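Local coordinates for DsbA family protein (Salmonella typhimurium, PDB 7JVE) that works as a trimeric thioredoxin-like enzyme, with both thiol oxidase and disulfide isomerase activities, at residues Phe118-Ile123 and Leu133-Gly138; Ser125-Val130 and Lys162-Leu167; Glu139-Trp142 and Ala148-Leu151; Thr203-Ala208 and Asp212-Pro217. All blocks are in the same frame, centred on the assembly; numbering follows the deposited sequence.

Interaction 1: residues Phe118-Ile123 and Leu133-Gly138; sequences FKEFPI and LAARVG
Glu120 meets Ala135 across this contact, near the end of a strand that begins earlier in the chain. Ahead of it, the Phe118 ring packs edge-to-face on Tyr150. Next along strand 115-120, Lys119 hydrogen-bonds with its backbone to the central strand 84-90. Glu120 carries the whole contact. Its CG stands anti to the carbonyl carbon (chi1 -67°) and the chain beyond is extended, which delivers the carboxylate across the gap to the flank of helix 128-145. Oxygen OE1 of Glu120 makes a tight, non-bonded approach to Ala135, 3.0 Å from its CA and 3.3 Å from its CB; Ala135 N is close too, but badly angled for a bond. The other oxygen, OE2, turns to water. One water donates hydrogen bonds to Glu120 OE2 (2.7 Å) and to Ala134 O (2.9 Å); a second water likewise spans from Glu120 OE2 to Ala135 O, 3.0 Å from that carbonyl. In the DsbA-type thioredoxin fold a helical insertion follows this strand, so the bridge ties the sheet to the first helix of that insertion. Three hydrogen bonds converge on OE2, from two waters and the Tyr150 hydroxyl, and such a cluster probably helps to stabilise a negative charge buried in the protein. Past Glu120 the strand ends: the CB of Phe121 points away from the helix, and the backbone of Ile123 is held by Asp91 through a hydrogen bond to its nitrogen.

Interaction 2: residues Ser125-Val130 and Lys162-Leu167; sequences SSRWPV and KVEGAL. With EDO (1,2-ethanediol), chain H.
Arg127 and Glu164 meet at an angle: the guanidinium and carboxylate planes are 76° apart, so the two groups share one point of contact instead of lying as a flat, doubly bonded pair. Arg127 is extended from CG to NE and arrives end-on. Glu164, by contrast, sets out with its CB pointing away and is bent at chi2 (-77°), which folds the carboxylate back to the guanidinium edge. There Arg127 NH2 reaches Glu164 OE1 at 2.9 Å, in the guanidinium plane, as a salt bridge with a bent N-H...O angle of 132°; the place of OE1 is less certain, and the like-charged Asp152 of the second subunit also lies close. Water 3, also in that plane, closes the other side: it accepts from Arg127 NH1 at 2.7 Å and donates to Glu164 OE2 at 2.8 Å. The second half of the contact is apolar. Val130 CG1 leans on Leu167 CD2 at 4.0 Å, the two side chains crossing obliquely, while Val130 CG2 sits 3.3 Å from Leu167 O. The loop carrying Glu164 and Leu167 makes a type I' turn from Val163 to Ala166, with Gly165 at backbone angles that leave no space for a CB. Arg127 NH1 has a second acid partner in Asp91, and Glu164 OE2 accepts from Ser95 N, at the start of the helix that contains Cys97. The contact therefore brings the beginning of helix 128-145 and the loop between helices 147-159 and 169-176 up to the N-terminal end of helix 95-110, next to the Cys94-Cys97 disulfide.

Interaction 3: residues Glu139-Trp142 and Ala148-Leu151; sequences EQVW and AKYL. With EDO (1,2-ethanediol), chain J.
Val141 turns CG1 anti to its nitrogen (chi1 169°), and this branch reaches the facing helix, 3.6 Å from Tyr150 N and 3.7 Å from Lys149 CG. Tyr150 has the same kind of first torsion, also 169°, which leaves CB and the near ring atom CD1 beside Trp142 CB. Tyr150 CB lies 4.0 Å from Trp142 CB, while Tyr150 CD1 is 4.1 Å from the same atom; the two aromatic side chains cross at their roots, without stacking. The segments belong to helices 128-145 and 147-159, a roughly antiparallel pair of helices joined by a very short turn, the opening hairpin of the helical insertion in this DsbA-type fold. Within these segments the CA atoms of Trp142 and Tyr150 are the closest pair. Lys149 gives only its CG to the contact: kinks at chi2 and chi3 carry the rest of the chain off, and NZ has a weak, long ion pair with Asp152. The Tyr150 hydroxyl is bonded to Glu120. A 1,2-ethanediol molecule, probably from the crystallisation liquor, rests over one face of the Trp142 indole and donates from O1 to Trp142 O at 2.8 Å.

Interaction 4: residues Thr203-Ala208 and Asp212-Pro217; sequences TNQALA and DFSGTP. With EDO (1,2-ethanediol), chain M.
The flat amide of Gln205 works at its edges: Ser214 OG lies almost in its plane, 9° out, and accepts from NE2 at 3.2 Å. At the other end of the amide, Gln205 OE1 accepts a hydrogen bond from water 4 at 3.0 Å, and that water accepts from Gly215 N at 2.7 Å. The two together fix the rotation of the amide, whose NE2 also bonds Gln209 OE1. The ring of Phe213 faces elsewhere: it meets Phe89 edge-to-face and Tyr58 at a moderate tilt, while its CB alone rests on Ala208 CB at 4.1 Å. Helix 199-210 finishes here in a Schellman motif with Asp212 at positive phi. One of its two bonds back into the last turn runs from Phe213 N to Ala208 O, 2.7 Å with an N-H...O angle of 165°. A type II turn from Phe213 to Thr216 follows, closed by Thr216 N on Phe213 O at 2.9 Å, and leads to Pro217, which packs on Cys94 and Cys97. Thioredoxin-fold enzymes usually carry a cis-proline in this loop; the peptide before Pro217 is modelled trans. Asp212 OD2 takes a bond from ethanediol O1 at 2.5 Å and pairs with Lys162 of the second subunit. The carbonyl of Ala208, at the helix end, is thus satisfied by the turn, and the loop beside the redox cysteines is held by uncharged bonds from within and by a charge from the neighbouring subunit.

How the interactions relate
Interactions 1, 2 and 3 all use helix 128-145, at three levels along it: its start in interaction 2, its middle in 1 and its far part in 3. Interaction 1 touches 2, 3 and 4, its centre 11 to 12 Å from theirs, whereas interactions 2 and 3 are about 21 Å apart between centres and do not touch. Along the chain 1 and 2 alternate, 3 is nested inside 2, and 4 comes last. Glu120 links interaction 1 to interactions 3 and 4, to the latter by its carbonyl, which bonds Asn204. The set joins the thioredoxin sheet to the helical insertion, and 2 and 4 border the redox-active disulfide.

Interaction 1: residues Phe118-Ile123 and Leu133-Gly138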
loop_
_atom_site.group_PDB
_atom_site.type_symbol
_atom_site.label_atom_id
_atom_site.label_comp_id
_atom_site.label_asym_id
_atom_site.label_seq_id
_atom_site.Cartn_x
_atom_site.Cartn_y
_atom_site.Cartn_z
ATOM N N PHE A 118 29.596 -2.786 -9.665
ATOM C CA PHE A 118 28.909 -1.831 -8.798
ATOM C C PHE A 118 28.580 -0.560 -9.576
ATOM O O PHE A 118 29.486 0.151 -10.031
ATOM C CB PHE A 118 29.781 -1.510 -7.580
ATOM C CG PHE A 118 29.961 -2.689 -6.639
ATOM C CD1 PHE A 118 30.895 -3.675 -6.914
ATOM C CD2 PHE A 118 29.176 -2.812 -5.489
ATOM C CE1 PHE A 118 31.062 -4.773 -6.051
ATOM C CE2 PHE A 118 29.331 -3.896 -4.618
ATOM C CZ PHE A 118 30.271 -4.884 -4.905
ATOM N N LYS A 119 27.299 -0.267 -9.726
ATOM C CA LYS A 119 26.862 0.940 -10.439
ATOM C C LYS A 119 26.198 1.889 -9.440
ATOM O O LYS A 119 24.994 1.813 -9.207
ATOM C CB LYS A 119 25.891 0.589 -11.584
ATOM C CG LYS A 119 26.435 -0.410 -12.563
ATOM C CD LYS A 119 27.546 0.221 -13.402
ATOM C CE LYS A 119 27.730 -0.515 -14.709
ATOM N NZ LYS A 119 28.742 0.136 -15.578
ATOM N N GLU A 120 26.989 2.795 -8.868
ATOM C CA GLU A 120 26.466 3.796 -7.944
ATOM C C GLU A 120 25.696 4.864 -8.711
ATOM O O GLU A 120 26.195 5.382 -9.716
ATOM C CB GLU A 120 27.614 4.444 -7.175
ATOM C CG GLU A 120 28.314 3.513 -6.225
ATOM C CD GLU A 120 29.608 4.085 -5.676
ATOM O OE1 GLU A 120 29.595 5.239 -5.223
ATOM O OE2 GLU A 120 30.633 3.367 -5.664
ATOM N N PHE A 121 24.492 5.202 -8.234
ATOM C CA PHE A 121 23.675 6.231 -8.860
ATOM C C PHE A 121 22.749 6.849 -7.817
ATOM O O PHE A 121 22.541 6.274 -6.741
ATOM C CB PHE A 121 22.878 5.664 -10.057
ATOM C CG PHE A 121 21.601 4.918 -9.674
ATOM C CD1 PHE A 121 21.650 3.772 -8.899
ATOM C CD2 PHE A 121 20.360 5.343 -10.141
ATOM C CE1 PHE A 121 20.473 3.064 -8.556
ATOM C CE2 PHE A 121 19.184 4.647 -9.808
ATOM C CZ PHE A 121 19.244 3.503 -9.004
ATOM N N PRO A 122 22.174 8.036 -8.103
ATOM C CA PRO A 122 21.302 8.709 -7.131
ATOM C C PRO A 122 19.824 8.571 -7.465
ATOM O O PRO A 122 19.415 8.949 -8.568
ATOM C CB PRO A 122 21.733 10.172 -7.255
ATOM C CG PRO A 122 22.286 10.276 -8.684
ATOM C CD PRO A 122 22.421 8.893 -9.269
ATOM N N ILE A 123 19.013 8.078 -6.522
ATOM C CA ILE A 123 17.588 7.886 -6.794
ATOM C C ILE A 123 16.893 9.226 -6.999
ATOM O O ILE A 123 16.020 9.358 -7.860
ATOM C CB ILE A 123 16.930 7.082 -5.660
ATOM C CG1 ILE A 123 17.439 5.649 -5.664
ATOM C CG2 ILE A 123 15.397 7.125 -5.769
ATOM C CD1 ILE A 123 16.853 4.832 -4.548
ATOM N N LEU A 133 29.844 12.338 -4.103
ATOM C CA LEU A 133 30.975 12.290 -3.182
ATOM C C LEU A 133 31.326 10.857 -2.817
ATOM O O LEU A 133 32.508 10.508 -2.729
ATOM C CB LEU A 133 30.677 13.094 -1.908
ATOM C CG LEU A 133 31.796 13.012 -0.854
ATOM C CD1 LEU A 133 33.132 13.481 -1.449
ATOM C CD2 LEU A 133 31.496 13.781 0.460
ATOM N N ALA A 134 30.314 10.018 -2.559
ATOM C CA ALA A 134 30.603 8.639 -2.187
ATOM C C ALA A 134 31.214 7.884 -3.355
ATOM O O ALA A 134 32.077 7.025 -3.151
ATOM C CB ALA A 134 29.338 7.929 -1.686
ATOM N N ALA A 135 30.804 8.215 -4.581
ATOM C CA ALA A 135 31.408 7.597 -5.754
ATOM C C ALA A 135 32.857 8.057 -5.949
ATOM O O ALA A 135 33.704 7.258 -6.360
ATOM C CB ALA A 135 30.551 7.876 -6.993
ATOM N N ARG A 136 33.173 9.331 -5.649
ATOM C CA ARG A 136 34.563 9.795 -5.745
ATOM C C ARG A 136 35.475 9.009 -4.809
ATOM O O ARG A 136 36.552 8.553 -5.215
ATOM C CB ARG A 136 34.681 11.282 -5.418
ATOM C CG ARG A 136 34.175 12.246 -6.469
ATOM C CD ARG A 136 34.476 13.699 -6.039
ATOM N NE ARG A 136 33.814 14.634 -6.939
ATOM C CZ ARG A 136 34.232 14.886 -8.177
ATOM N NH1 ARG A 136 35.311 14.275 -8.652
ATOM N NH2 ARG A 136 33.570 15.724 -8.945
ATOM N N VAL A 137 35.067 8.870 -3.538
ATOM C CA VAL A 137 35.862 8.117 -2.567
ATOM C C VAL A 137 36.015 6.680 -3.020
ATOM O O VAL A 137 37.130 6.143 -3.077
ATOM C CB VAL A 137 35.226 8.181 -1.172
ATOM C CG1 VAL A 137 36.099 7.403 -0.172
ATOM C CG2 VAL A 137 35.011 9.619 -0.739
ATOM N N GLY A 138 34.893 6.042 -3.369
ATOM C CA GLY A 138 34.943 4.652 -3.790
ATOM C C GLY A 138 35.859 4.440 -4.980
ATOM O O GLY A 138 36.609 3.465 -5.038
HETATM O O HOH W 1 31.621 4.200 -3.275
HETATM O O HOH W 2 32.580 4.588 -7.127
#

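Interaction 2: residues Ser125-Val130 and Lys162-Leu167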
loop_
_atom_site.group_PDB
_atom_site.type_symbol
_atom_site.label_atom_id
_atom_site.label_comp_id
_atom_site.label_asym_id
_atom_site.label_seq_id
_atom_site.Cartn_x
_atom_site.Cartn_y
_atom_site.Cartn_z
ATOM N N SER A 125 17.212 13.716 -7.203
ATOM C CA SER A 125 18.059 14.859 -7.527
ATOM C C SER A 125 18.835 15.369 -6.308
ATOM O O SER A 125 20.033 15.666 -6.404
ATOM C CB SER A 125 17.180 15.964 -8.120
ATOM O OG SER A 125 17.835 17.210 -8.024
ATOM N N SER A 126 18.174 15.472 -5.146
ATOM C CA SER A 126 18.850 15.982 -3.954
ATOM C C SER A 126 19.964 15.057 -3.476
ATOM O O SER A 126 20.784 15.468 -2.640
ATOM C CB SER A 126 17.850 16.200 -2.808
ATOM O OG SER A 126 17.222 14.976 -2.469
ATOM N N ARG A 127 20.023 13.822 -3.974
ATOM C CA ARG A 127 21.102 12.954 -3.531
ATOM C C ARG A 127 22.393 13.133 -4.321
ATOM O O ARG A 127 23.427 12.606 -3.901
ATOM C CB ARG A 127 20.650 11.495 -3.568
ATOM C CG ARG A 127 19.454 11.289 -2.654
ATOM C CD ARG A 127 19.162 9.854 -2.414
ATOM N NE ARG A 127 18.004 9.722 -1.546
ATOM C CZ ARG A 127 17.387 8.577 -1.332
ATOM N NH1 ARG A 127 17.835 7.475 -1.921
ATOM N NH2 ARG A 127 16.325 8.540 -0.548
ATOM N N TRP A 128 22.381 13.887 -5.416
ATOM C CA TRP A 128 23.578 13.983 -6.252
ATOM C C TRP A 128 24.823 14.395 -5.480
ATOM O O TRP A 128 25.862 13.746 -5.655
ATOM C CB TRP A 128 23.305 14.935 -7.418
ATOM C CG TRP A 128 22.485 14.294 -8.456
ATOM C CD1 TRP A 128 21.316 13.613 -8.272
ATOM C CD2 TRP A 128 22.754 14.262 -9.852
ATOM N NE1 TRP A 128 20.840 13.168 -9.470
ATOM C CE2 TRP A 128 21.709 13.541 -10.459
ATOM C CE3 TRP A 128 23.778 14.776 -10.653
ATOM C CZ2 TRP A 128 21.652 13.315 -11.837
ATOM C CZ3 TRP A 128 23.716 14.560 -12.032
ATOM C CH2 TRP A 128 22.660 13.832 -12.604
ATOM N N PRO A 129 24.800 15.413 -4.611
ATOM C CA PRO A 129 26.046 15.749 -3.887
ATOM C C PRO A 129 26.586 14.601 -3.033
ATOM O O PRO A 129 27.791 14.308 -3.085
ATOM C CB PRO A 129 25.644 16.981 -3.052
ATOM C CG PRO A 129 24.415 17.554 -3.743
ATOM C CD PRO A 129 23.696 16.345 -4.298
ATOM N N VAL A 130 25.730 13.909 -2.280
ATOM C CA VAL A 130 26.190 12.801 -1.440
ATOM C C VAL A 130 26.559 11.578 -2.286
ATOM O O VAL A 130 27.620 10.970 -2.083
ATOM C CB VAL A 130 25.134 12.462 -0.367
ATOM C CG1 VAL A 130 25.474 11.176 0.339
ATOM C CG2 VAL A 130 25.062 13.601 0.655
ATOM N N LYS A 162 22.748 5.175 7.703
ATOM C CA LYS A 162 22.209 6.489 7.355
ATOM C C LYS A 162 21.607 6.419 5.949
ATOM O O LYS A 162 22.331 6.254 4.957
ATOM C CB LYS A 162 23.288 7.569 7.479
ATOM C CG LYS A 162 23.874 7.624 8.910
ATOM C CD LYS A 162 24.740 8.842 9.207
ATOM C CE LYS A 162 24.650 9.218 10.681
ATOM N NZ LYS A 162 25.679 10.232 11.099
ATOM N N VAL A 163 20.275 6.511 5.872
ATOM C CA VAL A 163 19.549 6.271 4.631
ATOM C C VAL A 163 18.478 7.344 4.472
ATOM O O VAL A 163 18.149 8.071 5.417
ATOM C CB VAL A 163 18.920 4.849 4.594
ATOM C CG1 VAL A 163 20.017 3.781 4.645
ATOM C CG2 VAL A 163 17.907 4.651 5.735
ATOM N N GLU A 164 17.970 7.458 3.237
ATOM C CA GLU A 164 16.763 8.237 2.911
ATOM C C GLU A 164 16.904 9.703 3.315
ATOM O O GLU A 164 15.954 10.332 3.795
ATOM C CB GLU A 164 15.524 7.598 3.543
ATOM C CG GLU A 164 15.398 6.170 3.066
ATOM C CD GLU A 164 14.862 6.053 1.639
ATOM O OE1 GLU A 164 14.440 7.089 1.076
ATOM O OE2 GLU A 164 14.955 4.940 1.052
ATOM N N GLY A 165 18.094 10.261 3.097
ATOM C CA GLY A 165 18.364 11.655 3.372
ATOM C C GLY A 165 19.240 11.901 4.585
ATOM O O GLY A 165 19.749 13.016 4.739
ATOM N N ALA A 166 19.457 10.890 5.431
ATOM C CA ALA A 166 20.247 11.068 6.645
ATOM C C ALA A 166 21.759 10.993 6.416
ATOM O O ALA A 166 22.516 11.345 7.332
ATOM C CB ALA A 166 19.844 10.025 7.702
ATOM N N LEU A 167 22.227 10.528 5.255
ATOM C CA LEU A 167 23.660 10.500 4.963
ATOM C C LEU A 167 24.109 11.845 4.391
ATOM O O LEU A 167 23.637 12.255 3.328
ATOM C CB LEU A 167 23.991 9.379 3.984
ATOM C CG LEU A 167 25.471 9.056 3.817
ATOM C CD1 LEU A 167 26.059 8.608 5.136
ATOM C CD2 LEU A 167 25.670 7.967 2.775
HETATM C C1 EDO H . 20.196 17.177 -10.817
HETATM O O1 EDO H . 19.209 16.180 -10.577
HETATM C C2 EDO H . 20.844 17.529 -9.481
HETATM O O2 EDO H . 21.910 18.473 -9.700
HETATM O O HOH W 3 15.779 5.752 -1.449
#

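Interaction 3: residues Glu139-Trp142 and Ala148-Leu151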
loop_
_atom_site.group_PDB
_atom_site.type_symbol
_atom_site.label_atom_id
_atom_site.label_comp_id
_atom_site.label_asym_id
_atom_site.label_seq_id
_atom_site.Cartn_x
_atom_site.Cartn_y
_atom_site.Cartn_z
ATOM N N GLU A 139 35.833 5.364 -5.938
ATOM C CA GLU A 139 36.709 5.204 -7.080
ATOM C C GLU A 139 38.178 5.303 -6.675
ATOM O O GLU A 139 39.009 4.537 -7.171
ATOM C CB GLU A 139 36.373 6.229 -8.136
ATOM C CG GLU A 139 37.267 6.093 -9.317
ATOM C CD GLU A 139 36.833 6.967 -10.444
ATOM O OE1 GLU A 139 36.159 6.427 -11.356
ATOM O OE2 GLU A 139 37.146 8.183 -10.395
ATOM N N GLN A 140 38.520 6.236 -5.780
ATOM C CA GLN A 140 39.895 6.318 -5.291
ATOM C C GLN A 140 40.298 5.036 -4.576
ATOM O O GLN A 140 41.378 4.490 -4.827
ATOM C CB GLN A 140 40.076 7.520 -4.360
ATOM C CG GLN A 140 40.072 8.836 -5.077
ATOM C CD GLN A 140 41.171 8.891 -6.129
ATOM O OE1 GLN A 140 42.341 8.595 -5.854
ATOM N NE2 GLN A 140 40.783 9.212 -7.361
ATOM N N VAL A 141 39.440 4.537 -3.685
ATOM C CA VAL A 141 39.752 3.296 -2.976
ATOM C C VAL A 141 39.932 2.152 -3.977
ATOM O O VAL A 141 40.910 1.389 -3.919
ATOM C CB VAL A 141 38.660 2.992 -1.931
ATOM C CG1 VAL A 141 38.789 1.566 -1.355
ATOM C CG2 VAL A 141 38.659 4.051 -0.833
ATOM N N TRP A 142 39.012 2.043 -4.938
ATOM C CA TRP A 142 39.100 0.972 -5.928
ATOM C C TRP A 142 40.389 1.060 -6.738
ATOM O O TRP A 142 41.067 0.049 -6.949
ATOM C CB TRP A 142 37.903 1.015 -6.864
ATOM C CG TRP A 142 37.937 -0.075 -7.845
ATOM C CD1 TRP A 142 38.045 -1.431 -7.588
ATOM C CD2 TRP A 142 37.845 0.054 -9.251
ATOM N NE1 TRP A 142 38.023 -2.143 -8.762
ATOM C CE2 TRP A 142 37.898 -1.256 -9.799
ATOM C CE3 TRP A 142 37.694 1.143 -10.103
ATOM C CZ2 TRP A 142 37.826 -1.492 -11.149
ATOM C CZ3 TRP A 142 37.623 0.909 -11.442
ATOM C CH2 TRP A 142 37.689 -0.400 -11.961
ATOM N N ALA A 148 38.481 -5.810 -3.428
ATOM C CA ALA A 148 38.122 -6.283 -2.098
ATOM C C ALA A 148 38.044 -5.119 -1.121
ATOM O O ALA A 148 37.136 -5.063 -0.288
ATOM C CB ALA A 148 39.126 -7.324 -1.603
ATOM N N LYS A 149 38.965 -4.155 -1.252
ATOM C CA LYS A 149 38.997 -3.002 -0.361
ATOM C C LYS A 149 37.885 -2.006 -0.703
ATOM O O LYS A 149 37.258 -1.437 0.202
ATOM C CB LYS A 149 40.394 -2.361 -0.409
ATOM C CG LYS A 149 40.592 -1.117 0.429
ATOM C CD LYS A 149 40.039 -1.257 1.824
ATOM C CE LYS A 149 40.976 -1.957 2.730
ATOM N NZ LYS A 149 40.360 -2.118 4.080
ATOM N N TYR A 150 37.600 -1.811 -1.994
ATOM C CA TYR A 150 36.395 -1.078 -2.361
ATOM C C TYR A 150 35.164 -1.681 -1.683
ATOM O O TYR A 150 34.280 -0.955 -1.209
ATOM C CB TYR A 150 36.209 -1.062 -3.883
ATOM C CG TYR A 150 34.848 -0.556 -4.266
ATOM C CD1 TYR A 150 34.616 0.811 -4.463
ATOM C CD2 TYR A 150 33.763 -1.441 -4.372
ATOM C CE1 TYR A 150 33.335 1.289 -4.795
ATOM C CE2 TYR A 150 32.485 -0.986 -4.677
ATOM C CZ TYR A 150 32.271 0.379 -4.882
ATOM O OH TYR A 150 31.009 0.808 -5.196
ATOM N N LEU A 151 35.094 -3.012 -1.621
ATOM C CA LEU A 151 33.930 -3.649 -1.021
ATOM C C LEU A 151 33.861 -3.374 0.485
ATOM O O LEU A 151 32.758 -3.164 1.016
ATOM C CB LEU A 151 33.937 -5.148 -1.343
ATOM C CG LEU A 151 32.797 -6.064 -0.863
ATOM C CD1 LEU A 151 31.401 -5.525 -1.193
ATOM C CD2 LEU A 151 32.978 -7.460 -1.454
HETATM C C1 EDO J . 41.653 -1.218 -10.092
HETATM O O1 EDO J . 42.499 -1.219 -8.932
HETATM C C2 EDO J . 41.848 -2.541 -10.825
HETATM O O2 EDO J . 41.850 -3.527 -9.784
#

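Interaction 4: residues Thr203-Ala208 and Asp212-Pro217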
loop_
_atom_site.group_PDB
_atom_site.type_symbol
_atom_site.label_atom_id
_atom_site.label_comp_id
_atom_site.label_asym_id
_atom_site.label_seq_id
_atom_site.Cartn_x
_atom_site.Cartn_y
_atom_site.Cartn_z
ATOM N N THR A 203 27.758 8.933 -15.849
ATOM C CA THR A 203 27.691 7.752 -16.708
ATOM C C THR A 203 26.692 6.737 -16.180
ATOM O O THR A 203 25.900 6.179 -16.945
ATOM C CB THR A 203 29.092 7.124 -16.817
ATOM O OG1 THR A 203 29.979 8.081 -17.383
ATOM C CG2 THR A 203 29.100 5.834 -17.679
ATOM N N ASN A 204 26.708 6.486 -14.869
ATOM C CA ASN A 204 25.798 5.495 -14.303
ATOM C C ASN A 204 24.341 5.940 -14.411
ATOM O O ASN A 204 23.458 5.118 -14.657
ATOM C CB ASN A 204 26.169 5.218 -12.848
ATOM C CG ASN A 204 27.435 4.413 -12.719
ATOM O OD1 ASN A 204 27.965 3.912 -13.709
ATOM N ND2 ASN A 204 27.929 4.273 -11.497
ATOM N N GLN A 205 24.067 7.233 -14.213
ATOM C CA GLN A 205 22.695 7.722 -14.313
ATOM C C GLN A 205 22.204 7.702 -15.759
ATOM O O GLN A 205 21.040 7.367 -16.023
ATOM C CB GLN A 205 22.590 9.131 -13.742
ATOM C CG GLN A 205 21.220 9.759 -13.906
ATOM C CD GLN A 205 20.153 8.999 -13.142
ATOM O OE1 GLN A 205 20.449 8.306 -12.168
ATOM N NE2 GLN A 205 18.903 9.119 -13.586
ATOM N N ALA A 206 23.082 8.047 -16.708
ATOM C CA ALA A 206 22.733 7.902 -18.118
ATOM C C ALA A 206 22.438 6.446 -18.459
ATOM O O ALA A 206 21.464 6.154 -19.161
ATOM C CB ALA A 206 23.851 8.452 -19.008
ATOM N N LEU A 207 23.265 5.518 -17.959
ATOM C CA LEU A 207 23.010 4.097 -18.168
ATOM C C LEU A 207 21.731 3.643 -17.462
ATOM O O LEU A 207 20.961 2.854 -18.017
ATOM C CB LEU A 207 24.201 3.270 -17.680
ATOM C CG LEU A 207 24.055 1.743 -17.771
ATOM C CD1 LEU A 207 23.771 1.277 -19.222
ATOM C CD2 LEU A 207 25.240 0.978 -17.168
ATOM N N ALA A 208 21.489 4.108 -16.232
ATOM C CA ALA A 208 20.232 3.740 -15.571
ATOM C C ALA A 208 19.025 4.212 -16.377
ATOM O O ALA A 208 18.025 3.494 -16.488
ATOM C CB ALA A 208 20.172 4.295 -14.151
ATOM N N ASP A 212 16.110 1.992 -18.252
ATOM C CA ASP A 212 14.826 2.203 -17.593
ATOM C C ASP A 212 14.875 1.753 -16.129
ATOM O O ASP A 212 13.949 1.119 -15.624
ATOM C CB ASP A 212 13.696 1.499 -18.366
ATOM C CG ASP A 212 12.320 2.069 -18.043
ATOM O OD1 ASP A 212 12.240 3.137 -17.401
ATOM O OD2 ASP A 212 11.307 1.444 -18.404
ATOM N N PHE A 213 15.968 2.099 -15.442
ATOM C CA PHE A 213 16.141 1.925 -14.000
ATOM C C PHE A 213 16.159 3.248 -13.245
ATOM O O PHE A 213 16.619 3.286 -12.098
ATOM C CB PHE A 213 17.467 1.212 -13.682
ATOM C CG PHE A 213 17.565 -0.211 -14.182
ATOM C CD1 PHE A 213 16.435 -0.981 -14.379
ATOM C CD2 PHE A 213 18.814 -0.780 -14.417
ATOM C CE1 PHE A 213 16.542 -2.287 -14.803
ATOM C CE2 PHE A 213 18.920 -2.078 -14.860
ATOM C CZ PHE A 213 17.787 -2.829 -15.063
ATOM N N SER A 214 15.754 4.349 -13.864
ATOM C CA SER A 214 15.895 5.642 -13.193
ATOM C C SER A 214 15.113 5.651 -11.884
ATOM O O SER A 214 13.904 5.390 -11.860
ATOM C CB SER A 214 15.423 6.772 -14.100
ATOM O OG SER A 214 15.921 8.008 -13.629
ATOM N N GLY A 215 15.806 5.942 -10.784
ATOM C CA GLY A 215 15.136 5.954 -9.505
ATOM C C GLY A 215 14.834 4.593 -8.920
ATOM O O GLY A 215 14.222 4.535 -7.859
ATOM N N THR A 216 15.244 3.503 -9.562
ATOM C CA THR A 216 14.855 2.155 -9.144
ATOM C C THR A 216 16.068 1.230 -9.106
ATOM O O THR A 216 16.558 0.801 -10.175
ATOM C CB THR A 216 13.756 1.587 -10.052
ATOM O OG1 THR A 216 14.262 1.377 -11.369
ATOM C CG2 THR A 216 12.501 2.525 -10.127
ATOM N N PRO A 217 16.566 0.869 -7.927
ATOM C CA PRO A 217 17.671 -0.100 -7.848
ATOM C C PRO A 217 17.305 -1.434 -8.493
ATOM O O PRO A 217 16.141 -1.849 -8.497
ATOM C CB PRO A 217 17.901 -0.252 -6.340
ATOM C CG PRO A 217 17.373 1.042 -5.755
ATOM C CD PRO A 217 16.134 1.324 -6.596
HETATM C C1 EDO M . 11.698 -1.569 -19.943
HETATM O O1 EDO M . 11.276 -0.249 -20.298
HETATM C C2 EDO M . 10.492 -2.326 -19.394
HETATM O O2 EDO M . 9.312 -2.026 -20.179
HETATM O O HOH W 4 17.942 7.639 -10.575
#